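Cellulase, glycosyl hydrolase family 5, TPS linker, domain X (Spirochaeta thermophila, PDB 5E9P) probably anchors a cellulase to crystalline cellulose, and also binds xylan, as a type A carbohydrate-binding module with a jelly-roll fold. Local coordinates at residues W56-Q59 and H60-P63. Residues are numbered along the deposited sequence; the frame is centred on the assembly and turned at random. Where two conformers were deposited one is given.
Sequences WVAQ and HQIP
A58 and Q61 hold each other by two hydrogen bonds where strand 56-58 runs straight into a short 3-10 segment. In one, Q61 N returns to A58 O over 3.0 Å. In the other, somewhat bent, the side chain doubles back: OE1 of Q61 accepts A58 N at 2.8 Å, the donor tilted 30° from the amide plane. With CG anti to the carbonyl carbon (chi1 -61°) and the chain extended beyond it, the amide is carried back to A58 N. This resembles one half of a capping box; alanine has no side-chain acceptor for the other half. Q61 is modelled in two conformations, and its side-chain contacts here belong to one of them. I62 N bonds to Q59 O at 3.0 Å, completing the pair of successive i to i+3 backbone bonds that define the segment.

The remaining contacts are of carbon with carbon, ring or amide. The methyl of A58 sits over one face of the H60 imidazole in a CH-pi contact, CB 3.9 Å from the ring centroid; a chi1 of 74° turns the ring back to that methyl. CG2 of V57 lies against the Q61 amide, 3.6 Å from OE1, while its CG1 makes an apolar contact with CD1 of I62 at 4.0 Å, the side chains crossing at about a right angle.

W33 packs edge-to-face on the H60 ring. The buried Q59 amide ties the turn to other parts of the chain, OE1 accepting S27 N and NE2 bonding to Y36 O and K86 OXT. Strand 56-58, at the border of the four-stranded antiparallel sheet, pairs with strand 36-40 through V57 and V37, and the loop leads on toward strand 70-76 of the other sheet, where W70 NE1 bonds to I62 O.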
ATOM      1  N   TRP A  56      -7.892   3.108   6.621  1.00  8.83           N
ATOM      2  CA  TRP A  56      -8.392   3.491   5.305  1.00  9.62           C
ATOM      3  C   TRP A  56      -7.777   4.820   4.937  1.00 10.59           C
ATOM      4  O   TRP A  56      -7.884   5.769   5.761  1.00 12.90           O
ATOM      5  CB  TRP A  56      -9.938   3.644   5.329  1.00 11.41           C
ATOM      6  CG  TRP A  56     -10.597   3.777   4.020  1.00 12.84           C
ATOM      7  CD1 TRP A  56     -11.350   2.789   3.415  1.00 13.81           C
ATOM      8  CD2 TRP A  56     -10.775   4.945   3.163  1.00 14.06           C
ATOM      9  NE1 TRP A  56     -11.940   3.232   2.274  1.00 15.19           N
ATOM     10  CE2 TRP A  56     -11.611   4.541   2.072  1.00 15.45           C
ATOM     11  CE3 TRP A  56     -10.300   6.249   3.195  1.00 15.81           C
ATOM     12  CZ2 TRP A  56     -11.957   5.417   1.029  1.00 16.32           C
ATOM     13  CZ3 TRP A  56     -10.669   7.108   2.102  1.00 16.79           C
ATOM     14  CH2 TRP A  56     -11.482   6.629   1.075  1.00 19.19           C
ATOM     15  N   VAL A  57      -7.174   4.996   3.778  1.00  8.92           N
ATOM     16  CA  VAL A  57      -6.614   6.261   3.346  1.00  9.68           C
ATOM     17  C   VAL A  57      -6.821   6.403   1.853  1.00  9.03           C
ATOM     18  O   VAL A  57      -6.632   5.421   1.095  1.00  9.48           O
ATOM     19  CB  VAL A  57      -5.140   6.393   3.773  1.00  9.34           C
ATOM     20  CG1 VAL A  57      -4.259   5.254   3.221  1.00  9.47           C
ATOM     21  CG2 VAL A  57      -4.558   7.740   3.382  1.00 10.52           C
ATOM     22  N   ALA A  58      -7.163   7.591   1.373  1.00  9.79           N
ATOM     23  CA  ALA A  58      -7.297   7.776  -0.063  1.00 10.11           C
ATOM     24  C   ALA A  58      -5.888   7.829  -0.704  1.00  9.37           C
ATOM     25  O   ALA A  58      -4.987   8.477  -0.161  1.00  9.80           O
ATOM     26  CB  ALA A  58      -8.046   9.061  -0.380  1.00 13.68           C
ATOM     27  N   GLN A  59      -5.749   7.220  -1.874  1.00  9.06           N
ATOM     28  CA  GLN A  59      -4.438   7.212  -2.555  1.00  9.01           C
ATOM     29  C   GLN A  59      -3.950   8.655  -2.808  1.00  8.40           C
ATOM     30  O   GLN A  59      -2.756   8.891  -2.727  1.00  8.42           O
ATOM     31  CB  GLN A  59      -4.537   6.452  -3.833  1.00  8.70           C
ATOM     32  CG  GLN A  59      -4.612   4.948  -3.603  1.00  8.42           C
ATOM     33  CD  GLN A  59      -4.999   4.186  -4.837  1.00  8.65           C
ATOM     34  OE1 GLN A  59      -4.714   4.592  -5.973  1.00  9.42           O
ATOM     35  NE2 GLN A  59      -5.671   3.047  -4.639  1.00  9.36           N
ATOM     36  N   HIS A  60      -4.875   9.581  -3.080  1.00  8.27           N
ATOM     37  CA  HIS A  60      -4.429  10.941  -3.399  1.00  8.05           C
ATOM     38  C   HIS A  60      -3.756  11.626  -2.227  1.00  8.87           C
ATOM     39  O   HIS A  60      -3.136  12.680  -2.439  1.00  9.52           O
ATOM     40  CB  HIS A  60      -5.568  11.782  -3.939  1.00  9.30           C
ATOM     41  CG  HIS A  60      -6.576  12.211  -2.888  1.00  9.50           C
ATOM     42  ND1 HIS A  60      -7.891  11.777  -2.893  1.00 11.11           N
ATOM     43  CD2 HIS A  60      -6.464  13.097  -1.873  1.00 10.79           C
ATOM     44  CE1 HIS A  60      -8.507  12.320  -1.875  1.00 12.18           C
ATOM     45  NE2 HIS A  60      -7.676  13.129  -1.240  1.00 12.78           N
ATOM     46  N   GLN A  61      -3.898  11.089  -1.022  0.50  8.76           N
ATOM     47  CA  GLN A  61      -3.301  11.686   0.159  0.50  9.79           C
ATOM     48  C   GLN A  61      -1.849  11.322   0.281  0.50  9.37           C
ATOM     49  O   GLN A  61      -1.140  11.820   1.188  0.50 11.76           O
ATOM     50  CB  GLN A  61      -4.091  11.203   1.375  0.50 10.42           C
ATOM     51  CG  GLN A  61      -5.574  11.583   1.377  0.50 10.70           C
ATOM     52  CD  GLN A  61      -6.300  11.057   2.610  0.50 12.09           C
ATOM     53  OE1 GLN A  61      -7.087  10.139   2.540  0.50 13.05           O
ATOM     54  NE2 GLN A  61      -5.862  11.524   3.743  0.50 13.75           N
ATOM     55  N   ILE A  62      -1.347  10.420  -0.577  1.00  8.36           N
ATOM     56  CA  ILE A  62      -0.008   9.844  -0.466  1.00  8.81           C
ATOM     57  C   ILE A  62       0.784  10.289  -1.689  1.00  8.69           C
ATOM     58  O   ILE A  62       0.566   9.759  -2.782  1.00  8.64           O
ATOM     59  CB  ILE A  62      -0.059   8.303  -0.382  1.00  8.84           C
ATOM     60  CG1 ILE A  62      -1.031   7.864   0.741  1.00  9.90           C
ATOM     61  CG2 ILE A  62       1.349   7.783  -0.196  1.00  9.83           C
ATOM     62  CD1 ILE A  62      -1.200   6.370   0.820  1.00 10.74           C
ATOM     63  N   PRO A  63       1.719  11.218  -1.565  1.00  9.52           N
ATOM     64  CA  PRO A  63       2.477  11.645  -2.727  1.00 10.05           C
ATOM     65  C   PRO A  63       3.406  10.543  -3.240  1.00  8.81           C
ATOM     66  O   PRO A  63       3.976   9.758  -2.477  1.00  9.40           O
ATOM     67  CB  PRO A  63       3.291  12.855  -2.260  1.00 11.86           C
ATOM     68  CG  PRO A  63       2.587  13.350  -1.056  1.00 15.78           C
ATOM     69  CD  PRO A  63       2.014  12.065  -0.406  1.00 11.70           C
TER